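Local structure of spermidine N(1)-acetyltransferase (Thermoplasma acidophilum, 3K9U) at residues 13-17 with 47-51; 26-32 with 128-133; 119-123 with 155-159. The protein transfers the acetyl group of acetyl-coenzyme A to polyamines such as spermidine, which helps keep these compounds below toxic levels. All coordinates share one frame; numbering follows the deposited sequence.

Contact 1 of 3, residues 13-17 with 47-51; sequences LETLI and KEKLL
Leu-13 lays its forked end over the side of the helix formed by 47-51, its two methyl groups dividing the work. CD1 rests against CB of Leu-50 at 3.6 Å, while CD2 meets the branch point CG of Leu-51 at 3.8 Å and also brushes the aliphatic part of Lys-47. The first torsion swings CG to the position opposite the backbone N (chi1 177°), which carries both methyls across to the other helix. From helix 47-59, Leu-50 sends CD1 to Ile-17 CG1 at 3.5 Å, closer than carbons usually pack, and touches Leu-16 CD2 with the same methyl at 4.1 Å. CD1 of Ile-17 turns instead to Lys-47, meeting CG at 4.0 Å with the two chains crossing at about a right angle. The lysine thus contributes methylenes near its backbone, and its chain bends only at the last torsion before the amino group. Its NZ stays 5.8 Å from Glu-14 OE2, too far for a salt bridge, so that any attraction is probably weak.

The short helical segments run at 108° to one another, their axes approaching to 10.4 Å. They belong to the helical part that precedes the long central strands of the GNAT fold; Leu-16 continues the packing onto Leu-74 and Phe-77 of strand 73-83, and Tyr-45 backs Leu-50. With aliphatic carbon supplying nearly all the touching surface, the helices are joined by shape and burial, and the charged groups at the rim probably add little.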
loop_
_atom_site.group_PDB
_atom_site.type_symbol
_atom_site.label_atom_id
_atom_site.label_comp_id
_atom_site.label_asym_id
_atom_site.label_seq_id
_atom_site.Cartn_x
_atom_site.Cartn_y
_atom_site.Cartn_z
ATOM N N LEU A 13 0.757 -17.929 -15.814
ATOM C CA LEU A 13 0.404 -16.939 -16.832
ATOM C C LEU A 13 -0.755 -16.009 -16.464
ATOM O O LEU A 13 -0.641 -14.770 -16.564
ATOM C CB LEU A 13 0.079 -17.636 -18.161
ATOM C CG LEU A 13 -0.378 -16.700 -19.280
ATOM C CD1 LEU A 13 0.795 -15.900 -19.806
ATOM C CD2 LEU A 13 -1.023 -17.516 -20.364
ATOM N N GLU A 14 -1.875 -16.594 -16.071
ATOM C CA GLU A 14 -3.087 -15.813 -15.864
ATOM C C GLU A 14 -2.939 -14.896 -14.640
ATOM O O GLU A 14 -3.411 -13.754 -14.650
ATOM C CB GLU A 14 -4.317 -16.731 -15.735
ATOM C CG GLU A 14 -4.629 -17.598 -17.030
ATOM C CD GLU A 14 -3.705 -18.835 -17.226
ATOM O OE1 GLU A 14 -2.746 -19.041 -16.439
ATOM O OE2 GLU A 14 -3.941 -19.609 -18.184
ATOM N N THR A 15 -2.281 -15.388 -13.592
ATOM C CA THR A 15 -2.139 -14.602 -12.371
ATOM C C THR A 15 -1.117 -13.475 -12.621
ATOM O O THR A 15 -1.291 -12.339 -12.155
ATOM C CB THR A 15 -1.835 -15.494 -11.128
ATOM O OG1 THR A 15 -0.613 -16.200 -11.321
ATOM C CG2 THR A 15 -2.937 -16.537 -10.906
ATOM N N LEU A 16 -0.103 -13.760 -13.433
ATOM C CA LEU A 16 0.872 -12.729 -13.836
ATOM C C LEU A 16 0.216 -11.518 -14.546
ATOM O O LEU A 16 0.517 -10.352 -14.221
ATOM C CB LEU A 16 1.973 -13.351 -14.680
ATOM C CG LEU A 16 3.195 -12.479 -15.027
ATOM C CD1 LEU A 16 4.049 -12.210 -13.828
ATOM C CD2 LEU A 16 4.025 -13.190 -16.074
ATOM N N ILE A 17 -0.737 -11.783 -15.438
ATOM C CA ILE A 17 -1.480 -10.702 -16.095
ATOM C C ILE A 17 -2.246 -9.863 -15.076
ATOM O O ILE A 17 -2.270 -8.640 -15.181
ATOM C CB ILE A 17 -2.421 -11.229 -17.150
ATOM C CG1 ILE A 17 -1.637 -11.930 -18.271
ATOM C CG2 ILE A 17 -3.317 -10.102 -17.767
ATOM C CD1 ILE A 17 -2.589 -12.714 -19.214
ATOM N N LYS A 47 -1.845 -12.906 -23.326
ATOM C CA LYS A 47 -1.472 -14.311 -23.122
ATOM C C LYS A 47 -0.315 -14.762 -24.062
ATOM O O LYS A 47 0.639 -15.382 -23.613
ATOM C CB LYS A 47 -2.674 -15.238 -23.343
ATOM C CG LYS A 47 -3.684 -15.188 -22.176
ATOM C CD LYS A 47 -4.828 -16.223 -22.312
ATOM C CE LYS A 47 -5.670 -16.306 -21.038
ATOM N NZ LYS A 47 -6.740 -15.249 -20.889
ATOM N N GLU A 48 -0.412 -14.457 -25.347
ATOM C CA GLU A 48 0.527 -15.042 -26.289
ATOM C C GLU A 48 1.926 -14.455 -26.071
ATOM O O GLU A 48 2.914 -15.185 -26.004
ATOM C CB GLU A 48 0.075 -14.834 -27.726
ATOM C CG GLU A 48 -1.100 -15.676 -28.129
ATOM C CD GLU A 48 -2.370 -15.315 -27.377
ATOM O OE1 GLU A 48 -2.556 -14.124 -27.062
ATOM O OE2 GLU A 48 -3.173 -16.223 -27.097
ATOM N N LYS A 49 1.989 -13.141 -25.916
ATOM C CA LYS A 49 3.248 -12.445 -25.767
ATOM C C LYS A 49 3.949 -12.862 -24.483
ATOM O O LYS A 49 5.148 -13.175 -24.521
ATOM C CB LYS A 49 3.039 -10.935 -25.805
ATOM C CG LYS A 49 4.346 -10.109 -25.832
ATOM C CD LYS A 49 4.074 -8.628 -26.277
ATOM C CE LYS A 49 5.153 -8.117 -27.268
ATOM N NZ LYS A 49 5.275 -8.903 -28.584
ATOM N N LEU A 50 3.223 -12.881 -23.354
ATOM C CA LEU A 50 3.833 -13.334 -22.080
ATOM C C LEU A 50 4.301 -14.804 -22.096
ATOM O O LEU A 50 5.361 -15.129 -21.567
ATOM C CB LEU A 50 2.875 -13.176 -20.894
ATOM C CG LEU A 50 2.717 -11.785 -20.324
ATOM C CD1 LEU A 50 1.705 -11.865 -19.174
ATOM C CD2 LEU A 50 4.115 -11.187 -19.893
ATOM N N LEU A 51 3.480 -15.686 -22.655
ATOM C CA LEU A 51 3.848 -17.085 -22.793
ATOM C C LEU A 51 5.225 -17.251 -23.465
ATOM O O LEU A 51 6.096 -17.991 -22.985
ATOM C CB LEU A 51 2.793 -17.819 -23.624
ATOM C CG LEU A 51 1.652 -18.479 -22.870
ATOM C CD1 LEU A 51 0.583 -19.086 -23.858
ATOM C CD2 LEU A 51 2.238 -19.555 -21.920
#

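Contact 2 of 3, residues 26-32 with 128-133; sequences WTYAGIY and HRQNSV. With ACO (acetyl coenzyme *a), chain G.
The acetyl-CoA site of this GNAT enzyme is lined here by the end of helix 13-27 and by the turn that leads from strand 122-128 into helix 132-139. Asn-131 carries the polar link: its ND2 donates a nearly straight bond (172°) to O5P, a carbonyl of the pantetheine arm, over 2.8 Å. With CG opposite its backbone N, the amide extends toward the cofactor, and CG2 of Thr-27 packs against it, 3.5 Å from ND2. The same residue is the N-cap of helix 132-139, OD1 receiving the N-H of Gly-134, so the two ends of one amide tie the cofactor to the helix start. Thr-27 OG1, bonded to Ser-23 O, lies beside the pantetheine carbons C6P and C7P. Further along, Trp-26 presents CZ3 at the edge of its ring to C7P at 3.6 Å, while its NE1 bonds Glu-97 O of the second subunit; Val-133 CG1 touches OAP of the cofactor.

The strand-to-helix passage is a type I turn, His-128 to Asn-131, in which Gln-130 N donates to His-128 ND1 (3.0 Å) within the imidazole plane, fixing the rotation of that ring. Ile-31 then lays CG2 over one face of the imidazole, 3.5 Å from its centroid in a CH-pi contact, and its CD1 reaches Gln-130 O. Tyr-32 adds an aromatic neighbour: the edge of His-128 is directed toward its face in an offset edge-to-face pair with planes at 87°, centroids 5.4 Å apart. A water shares a hydrogen bond of 2.9 Å with Tyr-28 OH; from His-128 N and, weakly, from Asn-131 ND2 it accepts. Tyr-28 OH is bonded to Tyr-93 OH as well.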
loop_
_atom_site.group_PDB
_atom_site.type_symbol
_atom_site.label_atom_id
_atom_site.label_comp_id
_atom_site.label_asym_id
_atom_site.label_seq_id
_atom_site.Cartn_x
_atom_site.Cartn_y
_atom_site.Cartn_z
ATOM N N TRP A 26 -2.492 1.061 -10.441
ATOM C CA TRP A 26 -2.197 1.725 -9.179
ATOM C C TRP A 26 -0.946 2.624 -9.299
ATOM O O TRP A 26 -1.025 3.784 -8.973
ATOM C CB TRP A 26 -1.996 0.701 -8.079
ATOM C CG TRP A 26 -1.599 1.314 -6.740
ATOM C CD1 TRP A 26 -2.430 1.949 -5.846
ATOM C CD2 TRP A 26 -0.290 1.339 -6.145
ATOM N NE1 TRP A 26 -1.716 2.338 -4.728
ATOM C CE2 TRP A 26 -0.403 2.002 -4.901
ATOM C CE3 TRP A 26 0.960 0.844 -6.528
ATOM C CZ2 TRP A 26 0.674 2.165 -4.041
ATOM C CZ3 TRP A 26 2.050 1.032 -5.665
ATOM C CH2 TRP A 26 1.884 1.684 -4.440
ATOM N N THR A 27 0.177 2.090 -9.782
ATOM C CA THR A 27 1.431 2.859 -9.873
ATOM C C THR A 27 1.385 4.061 -10.807
ATOM O O THR A 27 2.009 5.064 -10.557
ATOM C CB THR A 27 2.588 2.017 -10.420
ATOM O OG1 THR A 27 2.546 0.694 -9.865
ATOM C CG2 THR A 27 3.923 2.687 -10.061
ATOM N N TYR A 28 0.664 3.950 -11.916
ATOM C CA TYR A 28 0.673 5.012 -12.900
ATOM C C TYR A 28 -0.615 5.849 -12.901
ATOM O O TYR A 28 -0.875 6.603 -13.843
ATOM C CB TYR A 28 0.968 4.398 -14.261
ATOM C CG TYR A 28 2.332 3.713 -14.323
ATOM C CD1 TYR A 28 3.484 4.454 -14.416
ATOM C CD2 TYR A 28 2.451 2.327 -14.352
ATOM C CE1 TYR A 28 4.741 3.852 -14.486
ATOM C CE2 TYR A 28 3.714 1.702 -14.413
ATOM C CZ TYR A 28 4.853 2.488 -14.478
ATOM O OH TYR A 28 6.103 1.924 -14.539
ATOM N N ALA A 29 -1.415 5.725 -11.851
ATOM C CA ALA A 29 -2.673 6.482 -11.773
ATOM C C ALA A 29 -2.487 7.999 -11.990
ATOM O O ALA A 29 -3.255 8.623 -12.737
ATOM C CB ALA A 29 -3.429 6.228 -10.426
ATOM N N GLY A 30 -1.492 8.616 -11.383
ATOM C CA GLY A 30 -1.356 10.073 -11.643
ATOM C C GLY A 30 -0.569 10.473 -12.906
ATOM O O GLY A 30 -0.341 11.670 -13.135
ATOM N N ILE A 31 -0.175 9.492 -13.724
ATOM C CA ILE A 31 0.988 9.637 -14.622
ATOM C C ILE A 31 0.608 9.414 -16.089
ATOM O O ILE A 31 0.839 10.275 -16.919
ATOM C CB ILE A 31 2.109 8.648 -14.210
ATOM C CG1 ILE A 31 2.647 9.006 -12.819
ATOM C CG2 ILE A 31 3.239 8.633 -15.215
ATOM C CD1 ILE A 31 3.477 7.910 -12.167
ATOM N N TYR A 32 0.044 8.247 -16.384
ATOM C CA TYR A 32 -0.501 7.941 -17.705
ATOM C C TYR A 32 -2.021 7.989 -17.626
ATOM O O TYR A 32 -2.594 7.824 -16.567
ATOM C CB TYR A 32 -0.095 6.535 -18.157
ATOM C CG TYR A 32 1.382 6.351 -18.345
ATOM C CD1 TYR A 32 2.093 7.164 -19.217
ATOM C CD2 TYR A 32 2.072 5.357 -17.649
ATOM C CE1 TYR A 32 3.450 7.002 -19.379
ATOM C CE2 TYR A 32 3.414 5.184 -17.810
ATOM C CZ TYR A 32 4.104 6.004 -18.674
ATOM O OH TYR A 32 5.447 5.823 -18.836
ATOM N N HIS A 128 10.100 5.970 -14.650
ATOM C CA HIS A 128 9.409 7.238 -14.928
ATOM C C HIS A 128 9.679 8.213 -13.760
ATOM O O HIS A 128 9.572 7.847 -12.600
ATOM C CB HIS A 128 7.898 7.015 -15.071
ATOM C CG HIS A 128 7.168 8.155 -15.724
ATOM N ND1 HIS A 128 6.992 9.372 -15.113
ATOM C CD2 HIS A 128 6.541 8.244 -16.925
ATOM C CE1 HIS A 128 6.312 10.177 -15.911
ATOM N NE2 HIS A 128 6.031 9.517 -17.021
ATOM N N ARG A 129 10.021 9.443 -14.095
ATOM C CA ARG A 129 10.350 10.468 -13.110
ATOM C C ARG A 129 9.222 10.812 -12.144
ATOM O O ARG A 129 9.505 11.247 -11.050
ATOM C CB ARG A 129 10.821 11.733 -13.822
ATOM C CG ARG A 129 9.685 12.516 -14.509
ATOM C CD ARG A 129 10.149 13.115 -15.837
ATOM N NE ARG A 129 11.029 14.264 -15.682
ATOM C CZ ARG A 129 12.071 14.551 -16.469
ATOM N NH1 ARG A 129 12.796 15.649 -16.215
ATOM N NH2 ARG A 129 12.418 13.755 -17.484
ATOM N N GLN A 130 7.954 10.625 -12.522
ATOM C CA GLN A 130 6.874 10.847 -11.536
ATOM C C GLN A 130 6.533 9.612 -10.707
ATOM O O GLN A 130 5.688 9.676 -9.830
ATOM C CB GLN A 130 5.595 11.379 -12.182
ATOM C CG GLN A 130 5.761 12.669 -12.959
ATOM C CD GLN A 130 4.475 13.025 -13.662
ATOM O OE1 GLN A 130 4.415 13.088 -14.893
ATOM N NE2 GLN A 130 3.413 13.208 -12.875
ATOM N N ASN A 131 7.155 8.479 -10.994
ATOM C CA ASN A 131 6.890 7.297 -10.192
ATOM C C ASN A 131 7.803 7.396 -8.963
ATOM O O ASN A 131 8.892 6.823 -8.895
ATOM C CB ASN A 131 7.108 6.006 -10.975
ATOM C CG ASN A 131 6.899 4.765 -10.130
ATOM O OD1 ASN A 131 6.471 4.863 -8.982
ATOM N ND2 ASN A 131 7.241 3.579 -10.686
ATOM N N SER A 132 7.315 8.157 -8.015
ATOM C CA SER A 132 7.989 8.407 -6.735
ATOM C C SER A 132 8.214 7.104 -5.940
ATOM O O SER A 132 9.238 6.945 -5.266
ATOM C CB SER A 132 7.103 9.368 -5.930
ATOM O OG SER A 132 7.845 10.004 -4.934
ATOM N N VAL A 133 7.247 6.189 -6.016
ATOM C CA VAL A 133 7.296 4.879 -5.326
ATOM C C VAL A 133 8.476 4.020 -5.813
ATOM O O VAL A 133 9.331 3.609 -5.049
ATOM C CB VAL A 133 5.939 4.089 -5.542
ATOM C CG1 VAL A 133 6.017 2.688 -4.948
ATOM C CG2 VAL A 133 4.694 4.896 -4.943
HETATM N N1A ACO G . 3.814 3.873 -1.022
HETATM C C2A ACO G . 4.857 4.732 -1.126
HETATM N N3A ACO G . 6.132 4.313 -1.215
HETATM C C4A ACO G . 6.442 3.005 -1.244
HETATM C C5A ACO G . 5.340 2.052 -1.140
HETATM C C6A ACO G . 3.963 2.564 -1.037
HETATM N N6A ACO G . 2.894 1.737 -0.928
HETATM N N7A ACO G . 5.878 0.846 -1.178
HETATM C C8A ACO G . 7.207 1.005 -1.282
HETATM N N9A ACO G . 7.561 2.296 -1.348
HETATM C C1B ACO G . 8.979 2.774 -1.440
HETATM C C2B ACO G . 9.394 3.754 -0.341
HETATM O O2B ACO G . 10.483 4.610 -0.774
HETATM C C3B ACO G . 9.873 2.873 0.775
HETATM O O3B ACO G . 10.792 3.565 1.642
HETATM P P3B ACO G . 10.164 4.249 2.986
HETATM O O7A ACO G . 9.993 3.087 3.878
HETATM O O8A ACO G . 8.864 4.887 2.514
HETATM O O9A ACO G . 11.274 5.228 3.329
HETATM C C4B ACO G . 10.434 1.658 0.058
HETATM O O4B ACO G . 9.877 1.675 -1.264
HETATM C C5B ACO G . 10.093 0.345 0.728
HETATM O O5B ACO G . 10.971 -0.708 0.304
HETATM P P1A ACO G . 10.408 -2.185 -0.012
HETATM O O1A ACO G . 9.418 -2.612 1.062
HETATM O O2A ACO G . 11.560 -3.101 -0.329
HETATM O O3A ACO G . 9.599 -1.850 -1.381
HETATM P P2A ACO G . 8.543 -2.880 -2.063
HETATM O O4A ACO G . 7.204 -2.181 -2.036
HETATM O O5A ACO G . 8.712 -4.285 -1.499
HETATM O O6A ACO G . 9.052 -2.927 -3.568
HETATM C CBP ACO G . 8.439 -1.725 -5.537
HETATM C CCP ACO G . 9.322 -1.737 -4.302
HETATM C CDP ACO G . 8.763 -0.508 -6.379
HETATM C CEP ACO G . 8.781 -2.979 -6.337
HETATM C CAP ACO G . 6.944 -1.751 -5.141
HETATM O OAP ACO G . 6.607 -0.675 -4.256
HETATM C C9P ACO G . 6.009 -1.711 -6.318
HETATM O O9P ACO G . 5.765 -2.738 -6.925
HETATM N N8P ACO G . 5.524 -0.537 -6.643
HETATM C C7P ACO G . 4.676 -0.295 -7.788
HETATM C C6P ACO G . 5.299 -0.637 -9.133
HETATM C C5P ACO G . 6.589 0.093 -9.444
HETATM O O5P ACO G . 6.738 1.286 -9.222
HETATM N N4P ACO G . 7.542 -0.636 -10.030
HETATM C C3P ACO G . 8.789 -0.042 -10.508
HETATM C C2P ACO G . 8.643 0.366 -11.966
HETATM S S1P ACO G . 10.184 0.832 -12.694
HETATM C C ACO G . 10.728 -0.583 -13.447
HETATM O O ACO G . 9.983 -1.555 -13.470
HETATM C CH3 ACO G . 12.092 -0.641 -14.109
HETATM O O HOH W 1 8.422 3.476 -13.871
#

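Contact 3 of 3, residues 119-123 with 155-159; sequences GILEC and MEKKY
The ring of Tyr-159 turns its edge to the neighbouring strand: CD1 approaches Leu-121 C and Glu-122 N, both near the ring plane, and CE1 meets Cys-123 CB at 3.8 Å. The carbonyl O of Ile-120 approaches the ring obliquely, and the hydroxyl is bonded to Glu-112, which also pairs with Lys-157 NZ. Two other flat groups, the carboxylates of Glu-122 and Glu-156, stand with their planes 66° apart and their OE1 atoms 2.8 Å from each other, a close approach of two acceptors that is doubtful as modelled.

Strands 122-128 and 152-158 run antiparallel here within the mixed GNAT sheet. Cys-123 and Lys-157 form the hydrogen-bonded pair, N to O at 3.0 Å both ways, and Glu-122 with Lys-158 the non-hydrogen-bonded one. Past them, Tyr-159 N donates to Leu-121 O over 2.7 Å from above the carbonyl plane. Glu-122 and Lys-158 lie side by side, with CD of the lysine 3.8 Å from Glu-122 OE1. With an alanine in place of Glu-122, Lys-158 CD would probably lose the carboxylate alongside it, and Lys-86 this long, weak ionic partner.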
loop_
_atom_site.group_PDB
_atom_site.type_symbol
_atom_site.label_atom_id
_atom_site.label_comp_id
_atom_site.label_asym_id
_atom_site.label_seq_id
_atom_site.Cartn_x
_atom_site.Cartn_y
_atom_site.Cartn_z
ATOM N N GLY A 119 29.103 -12.740 -12.428
ATOM C CA GLY A 119 30.160 -11.739 -12.490
ATOM C C GLY A 119 29.710 -10.389 -13.039
ATOM O O GLY A 119 30.546 -9.587 -13.440
ATOM N N ILE A 120 28.403 -10.119 -13.038
ATOM C CA ILE A 120 27.879 -8.853 -13.579
ATOM C C ILE A 120 28.255 -7.752 -12.610
ATOM O O ILE A 120 28.027 -7.888 -11.412
ATOM C CB ILE A 120 26.325 -8.876 -13.797
ATOM C CG1 ILE A 120 25.955 -9.668 -15.052
ATOM C CG2 ILE A 120 25.763 -7.456 -13.975
ATOM C CD1 ILE A 120 26.353 -11.084 -15.034
ATOM N N LEU A 121 28.843 -6.674 -13.116
ATOM C CA LEU A 121 29.340 -5.603 -12.254
ATOM C C LEU A 121 28.545 -4.297 -12.394
ATOM O O LEU A 121 28.902 -3.287 -11.765
ATOM C CB LEU A 121 30.843 -5.351 -12.498
ATOM C CG LEU A 121 31.825 -6.491 -12.150
ATOM C CD1 LEU A 121 33.213 -6.137 -12.626
ATOM C CD2 LEU A 121 31.835 -6.812 -10.640
ATOM N N GLU A 122 27.451 -4.328 -13.163
ATOM C CA GLU A 122 26.644 -3.135 -13.413
ATOM C C GLU A 122 25.218 -3.502 -13.840
ATOM O O GLU A 122 25.010 -4.443 -14.620
ATOM C CB GLU A 122 27.312 -2.317 -14.508
ATOM C CG GLU A 122 26.718 -0.945 -14.806
ATOM C CD GLU A 122 27.708 -0.069 -15.595
ATOM O OE1 GLU A 122 27.745 1.170 -15.392
ATOM O OE2 GLU A 122 28.486 -0.628 -16.394
ATOM N N CYS A 123 24.254 -2.736 -13.330
ATOM C CA CYS A 123 22.850 -2.905 -13.629
ATOM C C CYS A 123 22.234 -1.556 -13.922
ATOM O O CYS A 123 22.411 -0.625 -13.145
ATOM C CB CYS A 123 22.134 -3.537 -12.439
ATOM S SG CYS A 123 20.382 -3.880 -12.779
ATOM N N MET A 155 18.879 5.001 -14.288
ATOM C CA MET A 155 19.643 4.778 -13.066
ATOM C C MET A 155 20.618 3.623 -13.225
ATOM O O MET A 155 20.379 2.711 -13.998
ATOM C CB MET A 155 18.716 4.513 -11.878
ATOM C CG MET A 155 17.681 5.590 -11.667
ATOM S SD MET A 155 16.585 5.283 -10.265
ATOM C CE MET A 155 17.618 5.784 -8.865
ATOM N N GLU A 156 21.713 3.686 -12.479
ATOM C CA GLU A 156 22.743 2.674 -12.495
ATOM C C GLU A 156 23.196 2.355 -11.096
ATOM O O GLU A 156 23.217 3.217 -10.225
ATOM C CB GLU A 156 23.965 3.102 -13.356
ATOM C CG GLU A 156 23.599 3.349 -14.836
ATOM C CD GLU A 156 24.788 3.717 -15.762
ATOM O OE1 GLU A 156 25.957 3.312 -15.509
ATOM O OE2 GLU A 156 24.518 4.424 -16.761
ATOM N N LYS A 157 23.595 1.100 -10.926
ATOM C CA LYS A 157 24.240 0.613 -9.725
ATOM C C LYS A 157 25.398 -0.247 -10.155
ATOM O O LYS A 157 25.244 -1.097 -11.052
ATOM C CB LYS A 157 23.267 -0.254 -8.937
ATOM C CG LYS A 157 23.811 -0.823 -7.595
ATOM C CD LYS A 157 22.696 -1.647 -6.885
ATOM C CE LYS A 157 23.136 -2.168 -5.533
ATOM N NZ LYS A 157 21.988 -2.803 -4.804
ATOM N N LYS A 158 26.526 -0.060 -9.478
ATOM C CA LYS A 158 27.769 -0.765 -9.729
ATOM C C LYS A 158 28.002 -1.851 -8.672
ATOM O O LYS A 158 27.633 -1.687 -7.519
ATOM C CB LYS A 158 28.925 0.233 -9.644
ATOM C CG LYS A 158 28.852 1.379 -10.656
ATOM C CD LYS A 158 29.438 0.961 -12.007
ATOM C CE LYS A 158 30.965 1.079 -12.029
ATOM N NZ LYS A 158 31.568 0.264 -13.140
ATOM N N TYR A 159 28.636 -2.950 -9.052
ATOM C CA TYR A 159 28.880 -4.058 -8.126
ATOM C C TYR A 159 30.362 -4.345 -7.898
ATOM O O TYR A 159 31.213 -4.008 -8.708
ATOM C CB TYR A 159 28.189 -5.315 -8.628
ATOM C CG TYR A 159 26.699 -5.158 -8.633
ATOM C CD1 TYR A 159 26.049 -4.603 -9.731
ATOM C CD2 TYR A 159 25.939 -5.504 -7.524
ATOM C CE1 TYR A 159 24.672 -4.421 -9.746
ATOM C CE2 TYR A 159 24.542 -5.337 -7.526
ATOM C CZ TYR A 159 23.922 -4.800 -8.646
ATOM O OH TYR A 159 22.562 -4.627 -8.683
ATOM O OXT TYR A 159 30.713 -4.926 -6.872
#

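Overall arrangement
Contacts 1 and 2 both draw on helix 13-27, one at its start and the other at its end, their centres 23 Å apart. Contact 3 lies across the chain's centre from contact 1, on strand 122-128, which leads into the turn of contact 2. All three mix buried and exposed residues, and none is wholly core. Their chemistry follows their place: helix against helix in contact 1 is aliphatic packing, strand against strand in contact 3 rests on backbone hydrogen bonds with charged side chains at the margin, and contact 2, alone in touching the cofactor, combines aromatic packing with an amide and a water.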